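Local atomic coordinates of formate dehydrogenase (PDB entry 1QP8), a protein that binds NADPH and probably reduces 2-oxo acids such as glyoxylate or hydroxypyruvate. Residues Leu215-Val220 with Val236-Asn241; Gly105-Arg110 with Gly114-Ile119; Val279-Thr284 with Arg290-Ala295. All blocks are in the same frame, centred on the assembly; numbering follows the deposited sequence.

Contact 1 (Leu215-Val220 with Val236-Asn241); sequences LDRDGV and VWWGRN
With CG of Trp238 anti to its carbonyl carbon (chi1 -62°), the indole is sent out toward Leu215-Val220, and Arg217, its CG anti to the backbone N (chi1 -156°), is carried across it. The aliphatic arm of Arg217 lies over one face of the ring system: Arg217 CB is 3.5 Å from Trp238 CE2, and Arg217 CD is 3.7 Å from Trp238 CG. Between them Arg217 CG stands over the six-membered ring near its normal, a CH-pi arrangement whose exact spacing is doubtful in the model. The indole edge does polar work. Trp238 NE1 donates to Leu215 O at 3.0 Å, with an N-H...O angle of 155°; the oxygen lies near the ring plane. Apolar atoms gather at the benzene end, where Val220 CG2 approaches Trp238 CZ2 obliquely at 3.7 Å and Leu215 CB lies 4.0 Å from the same Trp238 CZ2. A leucine in place of Trp238 would probably leave Leu215 O without its indole donor and the arm of Arg217 without a flat surface to lie on. Each segment has its own local structure: Asp216 is the N-cap of the helix, its OD2 accepting a weak bond from Gly219 N, and Trp237-Arg240 form a type I beta turn. Salt bridges to Asp246 and Glu248 hold the Arg217 guanidinium. Phe249 of helix 247-250 meets the Trp238 ring and touches Val220, while Leu215 packs on strand 205-208, so the contact joins the start of helix 217-226 to the loop leaving strand 231-234 of the Rossmann-type sheet.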
loop_
_atom_site.group_PDB
_atom_site.type_symbol
_atom_site.label_atom_id
_atom_site.label_comp_id
_atom_site.label_asym_id
_atom_site.label_seq_id
_atom_site.Cartn_x
_atom_site.Cartn_y
_atom_site.Cartn_z
ATOM N N LEU A 215 -8.106 -8.423 -20.348
ATOM C CA LEU A 215 -9.451 -8.025 -19.970
ATOM C C LEU A 215 -10.172 -7.542 -21.217
ATOM O O LEU A 215 -9.595 -6.827 -22.036
ATOM C CB LEU A 215 -9.391 -6.875 -18.976
ATOM C CG LEU A 215 -8.678 -7.099 -17.649
ATOM C CD1 LEU A 215 -7.951 -5.818 -17.216
ATOM C CD2 LEU A 215 -9.699 -7.525 -16.612
ATOM N N ASP A 216 -11.427 -7.933 -21.374
ATOM C CA ASP A 216 -12.195 -7.489 -22.520
ATOM C C ASP A 216 -12.470 -6.015 -22.272
ATOM O O ASP A 216 -13.252 -5.663 -21.378
ATOM C CB ASP A 216 -13.494 -8.305 -22.614
ATOM C CG ASP A 216 -14.544 -7.662 -23.511
ATOM O OD1 ASP A 216 -14.219 -7.181 -24.620
ATOM O OD2 ASP A 216 -15.718 -7.663 -23.092
ATOM N N ARG A 217 -11.811 -5.160 -23.053
ATOM C CA ARG A 217 -11.962 -3.720 -22.905
ATOM C C ARG A 217 -13.421 -3.264 -22.764
ATOM O O ARG A 217 -13.750 -2.481 -21.870
ATOM C CB ARG A 217 -11.303 -2.997 -24.069
ATOM C CG ARG A 217 -10.922 -1.593 -23.693
ATOM C CD ARG A 217 -10.525 -0.745 -24.877
ATOM N NE ARG A 217 -11.474 0.351 -25.036
ATOM C CZ ARG A 217 -11.132 1.596 -25.347
ATOM N NH1 ARG A 217 -9.860 1.899 -25.533
ATOM N NH2 ARG A 217 -12.058 2.537 -25.465
ATOM N N ASP A 218 -14.301 -3.760 -23.624
ATOM C CA ASP A 218 -15.700 -3.371 -23.545
ATOM C C ASP A 218 -16.355 -3.738 -22.222
ATOM O O ASP A 218 -17.208 -3.004 -21.720
ATOM C CB ASP A 218 -16.482 -3.990 -24.695
ATOM C CG ASP A 218 -16.377 -3.178 -25.961
ATOM O OD1 ASP A 218 -15.516 -2.278 -26.017
ATOM O OD2 ASP A 218 -17.147 -3.435 -26.907
ATOM N N GLY A 219 -15.955 -4.871 -21.656
ATOM C CA GLY A 219 -16.536 -5.315 -20.402
ATOM C C GLY A 219 -16.211 -4.371 -19.276
ATOM O O GLY A 219 -17.100 -3.979 -18.523
ATOM N N VAL A 220 -14.936 -4.005 -19.169
ATOM C CA VAL A 220 -14.463 -3.088 -18.129
ATOM C C VAL A 220 -15.266 -1.796 -18.179
ATOM O O VAL A 220 -15.824 -1.335 -17.179
ATOM C CB VAL A 220 -13.002 -2.699 -18.349
ATOM C CG1 VAL A 220 -12.448 -2.074 -17.082
ATOM C CG2 VAL A 220 -12.194 -3.913 -18.796
ATOM N N VAL A 236 -1.567 -0.556 -17.009
ATOM C CA VAL A 236 -1.419 -1.025 -18.381
ATOM C C VAL A 236 -2.686 -0.809 -19.187
ATOM O O VAL A 236 -3.787 -0.922 -18.661
ATOM C CB VAL A 236 -1.061 -2.496 -18.410
ATOM C CG1 VAL A 236 -0.482 -2.855 -19.774
ATOM C CG2 VAL A 236 -0.079 -2.787 -17.314
ATOM N N TRP A 237 -2.546 -0.521 -20.474
ATOM C CA TRP A 237 -3.732 -0.242 -21.255
ATOM C C TRP A 237 -3.810 -0.855 -22.631
ATOM O O TRP A 237 -2.787 -1.206 -23.218
ATOM C CB TRP A 237 -3.885 1.267 -21.370
ATOM C CG TRP A 237 -3.921 1.897 -20.049
ATOM C CD1 TRP A 237 -2.851 2.254 -19.267
ATOM C CD2 TRP A 237 -5.093 2.129 -19.267
ATOM N NE1 TRP A 237 -3.295 2.688 -18.038
ATOM C CE2 TRP A 237 -4.666 2.620 -18.011
ATOM C CE3 TRP A 237 -6.465 1.966 -19.504
ATOM C CZ2 TRP A 237 -5.565 2.944 -16.996
ATOM C CZ3 TRP A 237 -7.356 2.294 -18.493
ATOM C CH2 TRP A 237 -6.900 2.776 -17.255
ATOM N N TRP A 238 -5.035 -0.968 -23.145
ATOM C CA TRP A 238 -5.251 -1.530 -24.474
ATOM C C TRP A 238 -4.532 -0.678 -25.499
ATOM O O TRP A 238 -4.023 -1.189 -26.489
ATOM C CB TRP A 238 -6.743 -1.595 -24.785
ATOM C CG TRP A 238 -7.453 -2.490 -23.833
ATOM C CD1 TRP A 238 -7.598 -3.842 -23.929
ATOM C CD2 TRP A 238 -8.024 -2.113 -22.577
ATOM N NE1 TRP A 238 -8.218 -4.333 -22.809
ATOM C CE2 TRP A 238 -8.492 -3.293 -21.962
ATOM C CE3 TRP A 238 -8.183 -0.891 -21.909
ATOM C CZ2 TRP A 238 -9.108 -3.290 -20.707
ATOM C CZ3 TRP A 238 -8.799 -0.885 -20.655
ATOM C CH2 TRP A 238 -9.253 -2.080 -20.069
ATOM N N GLY A 239 -4.476 0.624 -25.251
ATOM C CA GLY A 239 -3.795 1.517 -26.165
ATOM C C GLY A 239 -2.312 1.220 -26.237
ATOM O O GLY A 239 -1.612 1.771 -27.090
ATOM N N ARG A 240 -1.830 0.368 -25.335
ATOM C CA ARG A 240 -0.427 -0.024 -25.316
ATOM C C ARG A 240 0.516 1.098 -25.719
ATOM O O ARG A 240 0.980 1.134 -26.858
ATOM C CB ARG A 240 -0.206 -1.203 -26.273
ATOM C CG ARG A 240 -0.009 -2.532 -25.592
ATOM C CD ARG A 240 0.327 -3.646 -26.567
ATOM N NE ARG A 240 0.819 -4.817 -25.840
ATOM C CZ ARG A 240 2.023 -4.895 -25.274
ATOM N NH1 ARG A 240 2.871 -3.875 -25.361
ATOM N NH2 ARG A 240 2.369 -5.983 -24.597
ATOM N N ASN A 241 0.798 2.016 -24.809
ATOM C CA ASN A 241 1.714 3.112 -25.115
ATOM C C ASN A 241 1.111 4.332 -25.819
ATOM O O ASN A 241 1.718 5.410 -25.834
ATOM C CB ASN A 241 2.902 2.593 -25.924
ATOM C CG ASN A 241 4.212 3.027 -25.340
ATOM O OD1 ASN A 241 4.492 4.223 -25.252
ATOM N ND2 ASN A 241 5.021 2.063 -24.915
#

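Contact 2 (Gly105-Arg110 with Gly114-Ile119); sequences GEKMKR and GRDVEI
Lys107 and Asp116 approach from opposite directions in a salt bridge that ties helix 101-109 to the loop following it, in the part of the NAD-binding domain that precedes the first strand, 126-130, of its Rossmann-type sheet. The lysine NZ is modelled 2.4 Å from Asp116 OD1, a spacing too short to be trusted, so the evidence supports the pairing of charges and not its exact length. The second carboxylate oxygen is also near, which places the ammonium group in front of the carboxylate as a whole. Val117 adds to the inner shell: its CG2 lies 3.7 Å from Lys107 NZ, bringing a methyl group against the charged end.

Torsions on both sides let the charged ends draw together. The lysine chain is bent at its third torsion (chi3 59°), which turns the last part of the chain aside from the line of its earlier carbons, and Asp116 holds CG between its backbone N and its carbonyl carbon (chi1 53°). Between them the two side chains span a substantial backbone gap, for Lys107 CA and Asp116 CA stand 10.5 Å apart. Asp112 offers the ammonium group a second, long and weak ion pair, and its OD1 accepts from Gly114 N.

Farther out, the loop faces the second subunit: Glu118 OE2 accepts from Glu268 N of that subunit, and Met108, present as selenomethionine, packs on its Pro259. Such contact of this arm with the partner subunit is consistent with the dimers of this family. Within the chain, the loop backbone is held from the helix side as well, where Tyr104 OH is hydrogen-bonded to Val117 O.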
loop_
_atom_site.group_PDB
_atom_site.type_symbol
_atom_site.label_atom_id
_atom_site.label_comp_id
_atom_site.label_asym_id
_atom_site.label_seq_id
_atom_site.Cartn_x
_atom_site.Cartn_y
_atom_site.Cartn_z
ATOM N N GLY A 105 -8.648 12.426 -0.022
ATOM C CA GLY A 105 -7.707 13.509 -0.239
ATOM C C GLY A 105 -8.370 14.590 -1.072
ATOM O O GLY A 105 -8.132 15.783 -0.870
ATOM N N GLU A 106 -9.212 14.166 -2.017
ATOM C CA GLU A 106 -9.923 15.101 -2.874
ATOM C C GLU A 106 -10.921 15.876 -2.043
ATOM O O GLU A 106 -10.969 17.106 -2.101
ATOM C CB GLU A 106 -10.659 14.377 -4.004
ATOM C CG GLU A 106 -9.748 13.772 -5.055
ATOM C CD GLU A 106 -8.627 14.712 -5.455
ATOM O OE1 GLU A 106 -8.912 15.882 -5.785
ATOM O OE2 GLU A 106 -7.453 14.281 -5.442
ATOM N N LYS A 107 -11.711 15.161 -1.248
ATOM C CA LYS A 107 -12.710 15.819 -0.418
ATOM C C LYS A 107 -12.071 16.839 0.512
ATOM O O LYS A 107 -12.627 17.911 0.722
ATOM C CB LYS A 107 -13.500 14.784 0.369
ATOM C CG LYS A 107 -14.099 13.709 -0.550
ATOM C CD LYS A 107 -14.900 12.662 0.211
ATOM C CE LYS A 107 -16.027 13.321 0.976
ATOM N NZ LYS A 107 -17.022 12.342 1.433
HETATM N N MSE A 108 -10.894 16.525 1.046
HETATM C CA MSE A 108 -10.215 17.458 1.937
HETATM C C MSE A 108 -9.852 18.721 1.161
HETATM O O MSE A 108 -10.081 19.846 1.623
HETATM C CB MSE A 108 -8.943 16.833 2.515
HETATM C CG MSE A 108 -9.162 15.760 3.577
HETATM SE SE MSE A 108 -9.850 16.362 5.146
HETATM C CE MSE A 108 -11.494 15.629 5.044
ATOM N N LYS A 109 -9.280 18.527 -0.023
ATOM C CA LYS A 109 -8.882 19.650 -0.861
ATOM C C LYS A 109 -10.034 20.585 -1.181
ATOM O O LYS A 109 -9.853 21.797 -1.185
ATOM C CB LYS A 109 -8.275 19.159 -2.172
ATOM C CG LYS A 109 -6.834 18.782 -2.056
ATOM C CD LYS A 109 -6.356 17.964 -3.274
ATOM N N ARG A 110 -11.216 20.028 -1.442
ATOM C CA ARG A 110 -12.355 20.866 -1.798
ATOM C C ARG A 110 -13.091 21.457 -0.603
ATOM O O ARG A 110 -14.078 22.171 -0.768
ATOM C CB ARG A 110 -13.329 20.109 -2.710
ATOM C CG ARG A 110 -14.307 19.245 -1.989
ATOM C CD ARG A 110 -15.298 18.632 -2.941
ATOM N NE ARG A 110 -14.733 17.492 -3.650
ATOM C CZ ARG A 110 -15.316 16.295 -3.711
ATOM N NH1 ARG A 110 -16.482 16.092 -3.101
ATOM N NH2 ARG A 110 -14.734 15.300 -4.386
ATOM N N GLY A 114 -16.347 15.826 5.715
ATOM C CA GLY A 114 -17.228 14.806 6.238
ATOM C C GLY A 114 -16.565 13.449 6.192
ATOM O O GLY A 114 -15.622 13.237 5.426
ATOM N N ARG A 115 -17.057 12.538 7.024
ATOM C CA ARG A 115 -16.541 11.180 7.088
ATOM C C ARG A 115 -17.680 10.280 6.649
ATOM O O ARG A 115 -18.004 9.297 7.311
ATOM C CB ARG A 115 -16.119 10.823 8.520
ATOM C CG ARG A 115 -15.096 11.774 9.129
ATOM C CD ARG A 115 -14.495 11.213 10.415
ATOM N NE ARG A 115 -14.663 12.148 11.522
ATOM C CZ ARG A 115 -13.796 12.316 12.515
ATOM N NH1 ARG A 115 -12.680 11.605 12.555
ATOM N NH2 ARG A 115 -14.033 13.219 13.457
ATOM N N ASP A 116 -18.284 10.627 5.521
ATOM C CA ASP A 116 -19.408 9.865 4.988
ATOM C C ASP A 116 -19.042 8.594 4.252
ATOM O O ASP A 116 -19.914 7.780 3.977
ATOM C CB ASP A 116 -20.209 10.730 4.030
ATOM C CG ASP A 116 -19.340 11.344 2.958
ATOM O OD1 ASP A 116 -18.642 12.345 3.268
ATOM O OD2 ASP A 116 -19.347 10.815 1.823
ATOM N N VAL A 117 -17.773 8.429 3.902
ATOM C CA VAL A 117 -17.340 7.234 3.171
ATOM C C VAL A 117 -16.697 6.240 4.127
ATOM O O VAL A 117 -15.755 6.591 4.843
ATOM C CB VAL A 117 -16.265 7.560 2.101
ATOM C CG1 VAL A 117 -15.948 6.317 1.292
ATOM C CG2 VAL A 117 -16.729 8.679 1.203
ATOM N N GLU A 118 -17.183 5.004 4.150
ATOM C CA GLU A 118 -16.574 4.029 5.045
ATOM C C GLU A 118 -15.308 3.448 4.418
ATOM O O GLU A 118 -15.243 3.197 3.209
ATOM C CB GLU A 118 -17.547 2.904 5.408
ATOM C CG GLU A 118 -16.958 1.923 6.422
ATOM C CD GLU A 118 -18.008 1.148 7.199
ATOM O OE1 GLU A 118 -18.841 0.456 6.572
ATOM O OE2 GLU A 118 -17.994 1.228 8.445
ATOM N N ILE A 119 -14.299 3.254 5.258
ATOM C CA ILE A 119 -13.020 2.723 4.824
ATOM C C ILE A 119 -12.983 1.206 4.912
ATOM O O ILE A 119 -13.078 0.635 5.990
ATOM C CB ILE A 119 -11.918 3.363 5.657
ATOM C CG1 ILE A 119 -11.953 4.868 5.384
ATOM C CG2 ILE A 119 -10.568 2.756 5.319
ATOM C CD1 ILE A 119 -10.913 5.656 6.083
#

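Contact 3 (Val279-Thr284 with Arg290-Ala295); sequences VRNLIT and RPRNIA
Carbons lie on opposite sides of the Asn281 amide plane: Pro291 CB, 3.6 Å from Asn281 ND2, on one, and Arg292 CB, likewise 3.6 Å from Asn281 OD1, on the other. In the plane itself Arg292 N donates to Asn281 OD1 at 2.6 Å with an N-H...O angle of 157°, on a lone pair, at a C=O...N angle of 123°. In return Asn281 ND2 gives a weak bond to Arg292 O, which is 3.1 Å away and displaced from the amide plane. The side chain thus meets the N-H and the C=O of a single residue, the second bond being the weaker.

Asn281 reaches the loop because its CG is anti to the backbone N (chi1 -164°), directing the amide off the helix. This is helix 268-286, the long C-terminal helix, and the chain doubles back beside it after leaving its end. In D-2-hydroxyacid dehydrogenases such a helix returns the chain from the coenzyme domain to the other domain; in keeping with this, Val279 packs on helix 11-18, and backbone bonds join Asn293 to Gly77 and Ala295 to Val75 beside strand 75-76. Gln55 OE1 accepts a further bond from Asn281 ND2, giving that nitrogen two acceptors and making a flip of the amide unlikely.

One turn along the helix, the Thr284 side chain also faces the loop, but its rotamer is doubtful: OG1 is modelled 3.7 Å from Arg290 O, with no hydrogen bond between them.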
loop_
_atom_site.group_PDB
_atom_site.type_symbol
_atom_site.label_atom_id
_atom_site.label_comp_id
_atom_site.label_asym_id
_atom_site.label_seq_id
_atom_site.Cartn_x
_atom_site.Cartn_y
_atom_site.Cartn_z
ATOM N N VAL A 279 21.283 -10.222 -19.398
ATOM C CA VAL A 279 22.637 -10.500 -19.825
ATOM C C VAL A 279 23.149 -11.732 -19.109
ATOM O O VAL A 279 23.952 -12.486 -19.662
ATOM C CB VAL A 279 23.576 -9.310 -19.554
ATOM C CG1 VAL A 279 25.004 -9.699 -19.859
ATOM C CG2 VAL A 279 23.194 -8.137 -20.426
ATOM N N ARG A 280 22.684 -11.958 -17.886
ATOM C CA ARG A 280 23.146 -13.146 -17.170
ATOM C C ARG A 280 22.552 -14.420 -17.743
ATOM O O ARG A 280 23.222 -15.444 -17.820
ATOM C CB ARG A 280 22.841 -13.046 -15.677
ATOM C CG ARG A 280 23.514 -11.849 -15.044
ATOM C CD ARG A 280 23.690 -11.975 -13.544
ATOM N NE ARG A 280 23.916 -10.660 -12.950
ATOM C CZ ARG A 280 22.944 -9.802 -12.650
ATOM N NH1 ARG A 280 21.676 -10.125 -12.880
ATOM N NH2 ARG A 280 23.241 -8.612 -12.143
ATOM N N ASN A 281 21.305 -14.346 -18.185
ATOM C CA ASN A 281 20.639 -15.516 -18.717
ATOM C C ASN A 281 21.201 -15.891 -20.074
ATOM O O ASN A 281 21.299 -17.068 -20.442
ATOM C CB ASN A 281 19.149 -15.243 -18.839
ATOM C CG ASN A 281 18.346 -16.510 -19.024
ATOM O OD1 ASN A 281 18.451 -17.439 -18.224
ATOM N ND2 ASN A 281 17.541 -16.559 -20.082
ATOM N N LEU A 282 21.575 -14.867 -20.813
ATOM C CA LEU A 282 22.105 -15.045 -22.140
ATOM C C LEU A 282 23.462 -15.726 -22.054
ATOM O O LEU A 282 23.797 -16.593 -22.866
ATOM C CB LEU A 282 22.202 -13.670 -22.779
ATOM C CG LEU A 282 22.627 -13.465 -24.216
ATOM C CD1 LEU A 282 22.091 -14.575 -25.048
ATOM C CD2 LEU A 282 22.112 -12.094 -24.691
ATOM N N ILE A 283 24.236 -15.348 -21.044
ATOM C CA ILE A 283 25.561 -15.907 -20.851
ATOM C C ILE A 283 25.506 -17.375 -20.462
ATOM O O ILE A 283 26.352 -18.165 -20.905
ATOM C CB ILE A 283 26.337 -15.110 -19.790
ATOM C CG1 ILE A 283 26.616 -13.709 -20.327
ATOM C CG2 ILE A 283 27.638 -15.798 -19.455
ATOM C CD1 ILE A 283 27.197 -12.778 -19.314
ATOM N N THR A 284 24.525 -17.752 -19.636
ATOM C CA THR A 284 24.427 -19.157 -19.261
ATOM C C THR A 284 24.025 -19.936 -20.501
ATOM O O THR A 284 24.362 -21.107 -20.648
ATOM C CB THR A 284 23.413 -19.431 -18.131
ATOM O OG1 THR A 284 22.481 -20.425 -18.575
ATOM C CG2 THR A 284 22.698 -18.160 -17.704
ATOM N N ARG A 290 21.298 -24.176 -19.006
ATOM C CA ARG A 290 19.887 -23.986 -19.311
ATOM C C ARG A 290 19.412 -22.581 -18.961
ATOM O O ARG A 290 19.346 -22.217 -17.795
ATOM C CB ARG A 290 19.034 -24.986 -18.547
ATOM C CG ARG A 290 17.557 -24.632 -18.570
ATOM C CD ARG A 290 16.716 -25.852 -18.306
ATOM N NE ARG A 290 17.124 -26.939 -19.185
ATOM C CZ ARG A 290 16.391 -28.011 -19.430
ATOM N NH1 ARG A 290 15.200 -28.145 -18.862
ATOM N NH2 ARG A 290 16.853 -28.947 -20.243
ATOM N N PRO A 291 19.068 -21.777 -19.967
ATOM C CA PRO A 291 18.595 -20.409 -19.758
ATOM C C PRO A 291 17.221 -20.448 -19.142
ATOM O O PRO A 291 16.438 -21.343 -19.458
ATOM C CB PRO A 291 18.537 -19.847 -21.166
ATOM C CG PRO A 291 19.595 -20.655 -21.892
ATOM C CD PRO A 291 19.330 -22.025 -21.388
ATOM N N ARG A 292 16.919 -19.484 -18.274
ATOM C CA ARG A 292 15.609 -19.422 -17.645
ATOM C C ARG A 292 14.577 -18.753 -18.554
ATOM O O ARG A 292 14.926 -18.070 -19.524
ATOM C CB ARG A 292 15.697 -18.661 -16.324
ATOM C CG ARG A 292 16.556 -19.357 -15.300
ATOM C CD ARG A 292 16.422 -18.716 -13.932
ATOM N NE ARG A 292 17.056 -19.533 -12.899
ATOM C CZ ARG A 292 17.083 -19.227 -11.602
ATOM N NH1 ARG A 292 16.508 -18.114 -11.161
ATOM N NH2 ARG A 292 17.690 -20.040 -10.745
ATOM N N ASN A 293 13.303 -18.977 -18.257
ATOM C CA ASN A 293 12.233 -18.354 -19.005
ATOM C C ASN A 293 12.120 -18.684 -20.472
ATOM O O ASN A 293 11.759 -17.812 -21.274
ATOM C CB ASN A 293 12.345 -16.856 -18.848
ATOM C CG ASN A 293 12.226 -16.436 -17.423
ATOM O OD1 ASN A 293 11.182 -16.625 -16.809
ATOM N ND2 ASN A 293 13.289 -15.882 -16.873
ATOM N N ILE A 294 12.424 -19.923 -20.838
ATOM C CA ILE A 294 12.308 -20.312 -22.238
ATOM C C ILE A 294 10.818 -20.263 -22.577
ATOM O O ILE A 294 9.987 -20.861 -21.890
ATOM C CB ILE A 294 12.812 -21.746 -22.459
ATOM C CG1 ILE A 294 14.296 -21.849 -22.075
ATOM C CG2 ILE A 294 12.541 -22.177 -23.885
ATOM C CD1 ILE A 294 15.249 -21.173 -23.022
ATOM N N ALA A 295 10.469 -19.545 -23.633
ATOM C CA ALA A 295 9.074 -19.441 -24.028
ATOM C C ALA A 295 8.567 -20.706 -24.692
ATOM O O ALA A 295 9.294 -21.384 -25.424
ATOM C CB ALA A 295 8.891 -18.280 -24.974
#

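All three contacts are partly buried, but they differ in distance from the chain's centre: about 13 Å for the centre of contact 1, 20 Å for contact 3 and 32 Å for contact 2. Of the touching residues, two of four are buried and none exposed in contact 1, one of each in contact 2, and two of each among five in contact 3. Contacts 1 and 2 belong to the NAD-binding part, yet share no helix; contact 3 uses the last helix. Chemistry varies with place: an indole packed under an arginine arm near the nucleotide-binding sheet in contact 1, an ion pair beside the subunit interface in contact 2, and amide-to-backbone pairing in contact 3.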